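Local coordinates for 2-aminomuconate 6-semialdehyde dehydrogenase (Burkholderia cenocepacia, PDB 4U3W), which probably oxidises 2-aminomuconate 6-semialdehyde to 2-aminomuconate, using a nicotinamide coenzyme as electron acceptor, at residues S43-R48 with G336-P341; I169-W172 with L177-T180; S198-S203 with L348-H353. All blocks are in the same frame, centred on the assembly; numbering follows the deposited sequence. Where two conformers were deposited one is given.

Contact 1 of 3, residues S43-R48 with G336-P341; sequences SPVDGR and GAPEDP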
loop_
_atom_site.group_PDB
_atom_site.type_symbol
_atom_site.label_atom_id
_atom_site.label_comp_id
_atom_site.label_asym_id
_atom_site.label_seq_id
_atom_site.Cartn_x
_atom_site.Cartn_y
_atom_site.Cartn_z
ATOM N N SER A 43 47.866 -3.864 -8.043
ATOM C CA SER A 43 47.452 -4.447 -6.757
ATOM C C SER A 43 47.645 -3.496 -5.565
ATOM O O SER A 43 48.689 -2.911 -5.396
ATOM C CB SER A 43 48.257 -5.728 -6.478
ATOM O OG SER A 43 48.046 -6.115 -5.129
ATOM N N PRO A 44 46.672 -3.403 -4.674
ATOM C CA PRO A 44 46.901 -2.578 -3.492
ATOM C C PRO A 44 47.660 -3.363 -2.397
ATOM O O PRO A 44 47.997 -2.829 -1.370
ATOM C CB PRO A 44 45.489 -2.242 -3.048
ATOM C CG PRO A 44 44.712 -3.479 -3.420
ATOM C CD PRO A 44 45.302 -3.930 -4.733
ATOM N N VAL A 45 47.887 -4.646 -2.629
ATOM C CA VAL A 45 48.640 -5.459 -1.656
ATOM C C VAL A 45 50.164 -5.320 -1.885
ATOM O O VAL A 45 50.922 -5.144 -0.923
ATOM C CB VAL A 45 48.274 -6.935 -1.736
ATOM C CG1 VAL A 45 49.158 -7.756 -0.775
ATOM C CG2 VAL A 45 46.788 -7.126 -1.371
ATOM N N ASP A 46 50.628 -5.415 -3.134
ATOM C CA ASP A 46 52.089 -5.309 -3.379
ATOM C C ASP A 46 52.448 -4.403 -4.570
ATOM O O ASP A 46 53.616 -4.340 -4.993
ATOM C CB ASP A 46 52.718 -6.692 -3.595
ATOM C CG ASP A 46 52.131 -7.421 -4.810
ATOM O OD1 ASP A 46 51.481 -6.755 -5.680
ATOM O OD2 ASP A 46 52.350 -8.662 -4.891
ATOM N N GLY A 47 51.466 -3.714 -5.132
ATOM C CA GLY A 47 51.749 -2.790 -6.241
ATOM C C GLY A 47 52.034 -3.399 -7.604
ATOM O O GLY A 47 52.278 -2.675 -8.597
ATOM N N ARG A 48 52.011 -4.714 -7.707
ATOM C CA ARG A 48 52.307 -5.375 -8.998
ATOM C C ARG A 48 51.192 -5.058 -10.000
ATOM O O ARG A 48 50.042 -4.836 -9.596
ATOM C CB ARG A 48 52.422 -6.908 -8.816
ATOM C CG ARG A 48 51.018 -7.625 -8.624
ATOM C CD ARG A 48 51.032 -8.994 -7.893
ATOM N NE ARG A 48 49.689 -9.594 -7.828
ATOM C CZ ARG A 48 48.953 -9.777 -6.725
ATOM N NH1 ARG A 48 49.425 -9.448 -5.529
ATOM N NH2 ARG A 48 47.734 -10.322 -6.803
ATOM N N GLY A 336 47.195 -7.379 6.692
ATOM C CA GLY A 336 48.070 -8.049 5.749
ATOM C C GLY A 336 47.373 -8.541 4.494
ATOM O O GLY A 336 46.289 -8.078 4.159
ATOM N N ALA A 337 48.022 -9.468 3.797
ATOM C CA ALA A 337 47.610 -9.965 2.485
ATOM C C ALA A 337 46.484 -11.002 2.608
ATOM O O ALA A 337 46.477 -11.785 3.538
ATOM C CB ALA A 337 48.810 -10.569 1.758
ATOM N N PRO A 338 45.565 -11.025 1.642
ATOM C CA PRO A 338 44.351 -11.859 1.750
ATOM C C PRO A 338 44.627 -13.364 1.642
ATOM O O PRO A 338 43.815 -14.141 2.137
ATOM C CB PRO A 338 43.482 -11.389 0.576
ATOM C CG PRO A 338 44.438 -10.741 -0.426
ATOM C CD PRO A 338 45.599 -10.196 0.415
ATOM N N GLU A 339 45.743 -13.783 1.055
ATOM C CA GLU A 339 46.039 -15.216 1.031
ATOM C C GLU A 339 46.373 -15.824 2.417
ATOM O O GLU A 339 46.283 -17.037 2.591
ATOM C CB GLU A 339 47.189 -15.512 0.088
ATOM C CG GLU A 339 48.478 -14.808 0.459
ATOM C CD GLU A 339 48.672 -13.507 -0.313
ATOM O OE1 GLU A 339 47.649 -12.869 -0.711
ATOM O OE2 GLU A 339 49.857 -13.135 -0.531
ATOM N N ASP A 340 46.764 -14.998 3.385
ATOM C CA ASP A 340 46.952 -15.477 4.766
ATOM C C ASP A 340 45.615 -15.633 5.476
ATOM O O ASP A 340 44.908 -14.659 5.668
ATOM C CB ASP A 340 47.829 -14.508 5.552
ATOM C CG ASP A 340 48.242 -15.056 6.905
ATOM O OD1 ASP A 340 47.510 -15.878 7.511
ATOM O OD2 ASP A 340 49.311 -14.644 7.384
ATOM N N PRO A 341 45.286 -16.864 5.936
ATOM C CA PRO A 341 43.973 -17.083 6.562
ATOM C C PRO A 341 43.814 -16.280 7.861
ATOM O O PRO A 341 42.680 -16.045 8.303
ATOM C CB PRO A 341 43.961 -18.592 6.865
ATOM C CG PRO A 341 45.074 -19.169 6.080
ATOM C CD PRO A 341 46.113 -18.085 5.976
#
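Ser43 OG receives two backbone N-H groups, and the turn it shapes directs Val45 toward Ala337 and Pro338. The stronger of the two bonds comes from Val45 N, 2.9 Å from Ser43 OG, and makes an ST turn; a weak, longer one comes from Asp46 N. The hydroxyl thus holds the amide at the base of the residue that does the touching. One step on, Asp46 OD1 takes the N-H of Arg48 in an Asx turn, with 2.9 Å between Asp46 OD1 and Arg48 N. A salt bridge adds to this, with Arg48 NH1 3.1 Å from Asp46 OD2. Asp46 OD2 lies close to the guanidinium plane of Arg48, whereas NH1 meets that oxygen from above the carboxylate plane, 48° out of it. The flat guanidinium also passes over Ser43 CB, which sits under the rim of one face.

Residues 43-48 connect the antiparallel strands 38-42 and 49-54 as a beta hairpin, in the N-terminal region that in aldehyde dehydrogenases belongs to the coenzyme-binding domain. The opposing segment 336-341 lies between helices 319-331 and 351-366; Ala337 and Pro338, the first two residues of a type I turn that runs to Asp340, make its side of the contact.

What passes between the two loops is purely apolar. Val45 spreads its two methyls over two neighbours: with CG1 anti to the backbone N (chi1 176°), that branch rests 3.8 Å from Ala337 CB, while CG2 meets Pro338 CD at 3.7 Å. In the second pair the valine methyl and the proline ring reach toward each other. Pro347 adds another apolar neighbour to the valine. Thr343 OG1 bonds to the carbonyl oxygen of Ala337, tying the turn to the chain that follows it.

Contact 2 of 3, residues I169-W172 with L177-T180; sequences ISPW and LLFT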
loop_
_atom_site.group_PDB
_atom_site.type_symbol
_atom_site.label_atom_id
_atom_site.label_comp_id
_atom_site.label_asym_id
_atom_site.label_seq_id
_atom_site.Cartn_x
_atom_site.Cartn_y
_atom_site.Cartn_z
ATOM N N ILE A 169 27.485 4.900 -12.546
ATOM C CA ILE A 169 28.874 5.144 -12.238
ATOM C C ILE A 169 29.146 4.620 -10.812
ATOM O O ILE A 169 28.552 5.116 -9.861
ATOM C CB ILE A 169 29.197 6.594 -12.332
ATOM C CG1 ILE A 169 29.118 7.022 -13.829
ATOM C CG2 ILE A 169 30.615 6.871 -11.883
ATOM C CD1 ILE A 169 28.893 8.450 -14.012
ATOM N N SER A 170 29.974 3.600 -10.668
ATOM C CA SER A 170 30.028 2.943 -9.346
ATOM C C SER A 170 31.406 3.056 -8.711
ATOM O O SER A 170 32.419 3.284 -9.408
ATOM C CB SER A 170 29.560 1.463 -9.447
ATOM O OG SER A 170 30.454 0.721 -10.202
ATOM N N PRO A 171 31.446 2.970 -7.364
ATOM C CA PRO A 171 32.659 3.265 -6.604
ATOM C C PRO A 171 33.618 2.064 -6.474
ATOM O O PRO A 171 33.276 0.928 -6.825
ATOM C CB PRO A 171 32.101 3.677 -5.219
ATOM C CG PRO A 171 30.871 2.803 -5.074
ATOM C CD PRO A 171 30.269 2.735 -6.463
ATOM N N TRP A 172 34.806 2.308 -5.924
ATOM C CA TRP A 172 35.789 1.252 -5.791
ATOM C C TRP A 172 35.702 0.475 -4.467
ATOM O O TRP A 172 36.409 -0.531 -4.283
ATOM C CB TRP A 172 37.217 1.816 -5.915
ATOM C CG TRP A 172 37.500 3.085 -5.128
ATOM C CD1 TRP A 172 37.597 4.352 -5.640
ATOM C CD2 TRP A 172 37.796 3.200 -3.717
ATOM N NE1 TRP A 172 37.883 5.249 -4.632
ATOM C CE2 TRP A 172 38.016 4.573 -3.447
ATOM C CE3 TRP A 172 37.890 2.274 -2.655
ATOM C CZ2 TRP A 172 38.334 5.050 -2.160
ATOM C CZ3 TRP A 172 38.209 2.748 -1.369
ATOM C CH2 TRP A 172 38.414 4.123 -1.127
ATOM N N LEU A 177 29.336 -5.466 -5.188
ATOM C CA LEU A 177 28.095 -5.279 -4.429
ATOM C C LEU A 177 27.338 -4.028 -4.884
ATOM O O LEU A 177 26.107 -4.066 -5.165
ATOM C CB LEU A 177 28.392 -5.205 -2.906
ATOM C CG LEU A 177 27.279 -5.161 -1.845
ATOM C CD1 LEU A 177 27.818 -5.482 -0.436
ATOM C CD2 LEU A 177 26.553 -3.847 -1.773
ATOM N N LEU A 178 28.051 -2.908 -4.931
ATOM C CA LEU A 178 27.415 -1.644 -5.256
ATOM C C LEU A 178 27.112 -1.502 -6.766
ATOM O O LEU A 178 26.181 -0.785 -7.137
ATOM C CB LEU A 178 28.295 -0.488 -4.754
ATOM C CG LEU A 178 28.352 -0.562 -3.210
ATOM C CD1 LEU A 178 29.266 0.513 -2.653
ATOM C CD2 LEU A 178 26.938 -0.438 -2.626
ATOM N N PHE A 179 27.862 -2.185 -7.613
ATOM C CA PHE A 179 27.590 -2.226 -9.073
ATOM C C PHE A 179 26.234 -2.959 -9.281
ATOM O O PHE A 179 25.331 -2.435 -9.900
ATOM C CB PHE A 179 28.773 -2.918 -9.780
ATOM C CG PHE A 179 28.798 -2.811 -11.280
ATOM C CD1 PHE A 179 29.206 -1.651 -11.919
ATOM C CD2 PHE A 179 28.515 -3.906 -12.049
ATOM C CE1 PHE A 179 29.298 -1.593 -13.353
ATOM C CE2 PHE A 179 28.571 -3.863 -13.467
ATOM C CZ PHE A 179 28.963 -2.717 -14.112
ATOM N N THR A 180 26.068 -4.128 -8.678
ATOM C CA THR A 180 24.837 -4.886 -8.883
ATOM C C THR A 180 23.620 -4.278 -8.176
ATOM O O THR A 180 22.481 -4.484 -8.617
ATOM C CB THR A 180 24.976 -6.333 -8.397
ATOM O OG1 THR A 180 25.293 -6.327 -6.998
ATOM C CG2 THR A 180 26.079 -7.048 -9.198
#
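The ring of Phe179 is met at its edge by Ser170, whose OG lies near the ring plane and 3.2 Å from Phe179 CD1. Ser170 CB approaches the same edge in plane, 4.0 Å from Phe179 CD1, so both side-chain atoms of the serine bear on one corner of the ring. The phenyl group comes to this place because its CG stands anti to the backbone N of the helix residue (chi1 -168°). Ala205 and Leu208 of helix 203-214 also pack on Phe179.

A second, wholly apolar contact lies one residue later in the loop and one earlier in the helix. Pro171 CG reaches Leu178 CD1 at 3.7 Å, the two side chains crossing at about a right angle, and the flank of the proline ring extends the touch, with Pro171 CD 4.1 Å from Leu178 CB. Thr249 of strand 245-249 packs on the same proline.

Behind the touching residues the loop is held by the sheet: Ile169 bonds through its backbone to Thr247 and Ser170 to Lys196, one on each neighbouring parallel strand. Trp172 points elsewhere, its ring meeting those of His353 and Phe410.

Strand 153-169, this turn, helix 175-188 and strand 192-196 together form a beta-alpha-beta crossover, with the first turns of the helix folding back on the loop that leaves the strand, as in the Rossmann-like coenzyme-binding domain of aldehyde dehydrogenases.

Contact 3 of 3, residues S198-S203 with L348-H353; sequences SEETPS and LISRGH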
loop_
_atom_site.group_PDB
_atom_site.type_symbol
_atom_site.label_atom_id
_atom_site.label_comp_id
_atom_site.label_asym_id
_atom_site.label_seq_id
_atom_site.Cartn_x
_atom_site.Cartn_y
_atom_site.Cartn_z
ATOM N N SER A 198 34.620 1.704 -11.251
ATOM C CA SER A 198 35.795 2.482 -10.894
ATOM C C SER A 198 37.056 1.999 -11.613
ATOM O O SER A 198 37.249 0.799 -11.855
ATOM C CB SER A 198 36.036 2.473 -9.370
ATOM O OG SER A 198 37.271 3.123 -9.137
ATOM N N GLU A 199 37.891 2.974 -12.019
ATOM C CA GLU A 199 39.155 2.638 -12.655
ATOM C C GLU A 199 40.033 1.793 -11.698
ATOM O O GLU A 199 40.864 1.041 -12.168
ATOM C CB GLU A 199 39.924 3.906 -13.119
ATOM C CG GLU A 199 40.287 4.885 -11.983
ATOM C CD GLU A 199 39.187 5.925 -11.687
ATOM O OE1 GLU A 199 37.994 5.737 -12.065
ATOM O OE2 GLU A 199 39.513 6.945 -11.043
ATOM N N GLU A 200 39.844 1.887 -10.371
ATOM C CA GLU A 200 40.617 1.070 -9.438
ATOM C C GLU A 200 40.188 -0.397 -9.394
ATOM O O GLU A 200 40.984 -1.280 -8.961
ATOM C CB GLU A 200 40.487 1.605 -7.994
ATOM C CG GLU A 200 41.066 3.008 -7.766
ATOM C CD GLU A 200 42.598 3.031 -7.875
ATOM O OE1 GLU A 200 43.262 1.961 -7.849
ATOM O OE2 GLU A 200 43.135 4.136 -7.980
ATOM N N THR A 201 38.908 -0.631 -9.725
ATOM C CA THR A 201 38.307 -1.960 -9.545
ATOM C C THR A 201 37.478 -2.410 -10.738
ATOM O O THR A 201 36.222 -2.524 -10.678
ATOM C CB THR A 201 37.431 -1.996 -8.206
ATOM O OG1 THR A 201 36.401 -0.998 -8.269
ATOM C CG2 THR A 201 38.331 -1.677 -6.991
ATOM N N PRO A 202 38.175 -2.719 -11.848
ATOM C CA PRO A 202 37.508 -3.112 -13.086
ATOM C C PRO A 202 37.145 -4.607 -13.205
ATOM O O PRO A 202 36.390 -4.948 -14.110
ATOM C CB PRO A 202 38.569 -2.761 -14.156
ATOM C CG PRO A 202 39.902 -3.007 -13.429
ATOM C CD PRO A 202 39.630 -2.488 -12.036
ATOM N N SER A 203 37.745 -5.477 -12.387
ATOM C CA SER A 203 37.786 -6.913 -12.722
ATOM C C SER A 203 36.464 -7.648 -12.533
ATOM O O SER A 203 36.043 -8.397 -13.439
ATOM C CB SER A 203 38.872 -7.642 -11.902
ATOM O OG SER A 203 40.122 -6.982 -12.149
ATOM N N LEU A 348 44.310 -0.236 2.089
ATOM C CA LEU A 348 43.497 0.744 1.316
ATOM C C LEU A 348 43.590 0.467 -0.164
ATOM O O LEU A 348 44.435 -0.335 -0.650
ATOM C CB LEU A 348 43.938 2.174 1.596
ATOM C CG LEU A 348 43.882 2.496 3.097
ATOM C CD1 LEU A 348 44.424 3.932 3.360
ATOM C CD2 LEU A 348 42.528 2.309 3.715
ATOM N N ILE A 349 42.688 1.115 -0.913
ATOM C CA ILE A 349 42.517 0.786 -2.303
ATOM C C ILE A 349 43.742 1.115 -3.145
ATOM O O ILE A 349 43.953 0.469 -4.168
ATOM C CB ILE A 349 41.259 1.522 -2.913
ATOM C CG1 ILE A 349 40.911 0.965 -4.280
ATOM C CG2 ILE A 349 41.440 3.062 -2.902
ATOM C CD1 ILE A 349 40.509 -0.527 -4.201
ATOM N N SER A 350 44.518 2.114 -2.739
ATOM C CA SER A 350 45.580 2.629 -3.639
ATOM C C SER A 350 46.579 3.429 -2.836
ATOM O O SER A 350 46.252 3.900 -1.751
ATOM C CB SER A 350 45.007 3.542 -4.752
ATOM O OG SER A 350 44.669 4.790 -4.151
ATOM N N ARG A 351 47.784 3.614 -3.360
ATOM C CA ARG A 351 48.744 4.403 -2.595
ATOM C C ARG A 351 48.369 5.883 -2.553
ATOM O O ARG A 351 48.657 6.564 -1.575
ATOM C CB ARG A 351 50.183 4.231 -3.125
ATOM C CG ARG A 351 50.791 2.958 -2.519
ATOM C CD ARG A 351 52.156 2.603 -3.064
ATOM N NE ARG A 351 53.217 3.369 -2.411
ATOM C CZ ARG A 351 53.942 2.958 -1.370
ATOM N NH1 ARG A 351 53.737 1.768 -0.817
ATOM N NH2 ARG A 351 54.914 3.738 -0.889
ATOM N N GLY A 352 47.712 6.358 -3.605
ATOM C CA GLY A 352 47.127 7.695 -3.611
ATOM C C GLY A 352 46.083 7.872 -2.505
ATOM O O GLY A 352 46.055 8.892 -1.791
ATOM N N HIS A 353 45.198 6.897 -2.342
ATOM C CA HIS A 353 44.243 7.048 -1.255
ATOM C C HIS A 353 44.943 6.992 0.090
ATOM O O HIS A 353 44.605 7.726 1.021
ATOM C CB HIS A 353 43.125 5.977 -1.318
ATOM C CG HIS A 353 42.066 6.174 -0.280
ATOM N ND1 HIS A 353 41.353 7.350 -0.161
ATOM C CD2 HIS A 353 41.563 5.334 0.666
ATOM C CE1 HIS A 353 40.494 7.245 0.840
ATOM N NE2 HIS A 353 40.594 6.030 1.349
#
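Glu200 can be followed outward from CB, which lies 3.8 Å from Ile349 CG1. The next carbon, CG, stays on the same isoleucine branch, with Glu200 CG 4.0 Å from Ile349 CG1, and the two side chains pass each other at a slant. Rotation about the CB-CG bond (chi2 -69°) bends the chain off the isoleucine, and Glu200 CD comes up to Ser350 CB. Both carboxylate oxygens end against that one carbon: OE1 of Glu200 is 3.9 Å from Ser350 CB and OE2 of Glu200 is 3.8 Å from it.

Ile349 reaches a second residue with its far end. Its CG1 stands anti to the backbone N (chi1 -168°), and from there CD1 reaches Thr201 CG2 at 3.7 Å, the side chains crossing at about a right angle. Trp172 also packs on this isoleucine, and Gln304 OE1 accepts from its backbone N.

Each segment has its own internal support. Ser198 OG takes the N-H of Glu200 in an ST turn, which overlaps a type I beta turn from Ser198 to Thr201 and fixes the backbone at Glu200. In the other segment, Ser350 is the N-cap of helix 351-366: its OG accepts from His353 N over 2.8 Å, with an N-H...O angle of 163°.

Glu200, together with Leu42, belongs to a magnesium site, and its side chain comes within about 3 Å of the ion. The carboxylate therefore has the metal on hand and the start of a helix close by; both would be expected to stabilise its negative charge, while the contact itself rests on packing of the glutamate stem and the Thr201 methyl against Ile349, and of the carboxylate against Ser350 CB.

In the fold
From the N terminus, the chain opens contact 1 at the hairpin loop 43-48. Contact 2 comes next, wholly within the span of contact 1, and closes a short local loop between strand 153-169 and helix 175-188. Contact 3 opens after strand 192-196. At 336-341 contact 1 closes, and a few residues later 348-353 closes contact 3, so these two cross. Pro44 packs against the backbone of Leu348 and Ile349 where they meet, and Trp172 lies against Ser198, Thr201 and Ile349, linking contact 2 to contact 3. The run between helices 319-331 and 351-366 is thereby tied to both the N-terminal hairpin and the coenzyme-domain core.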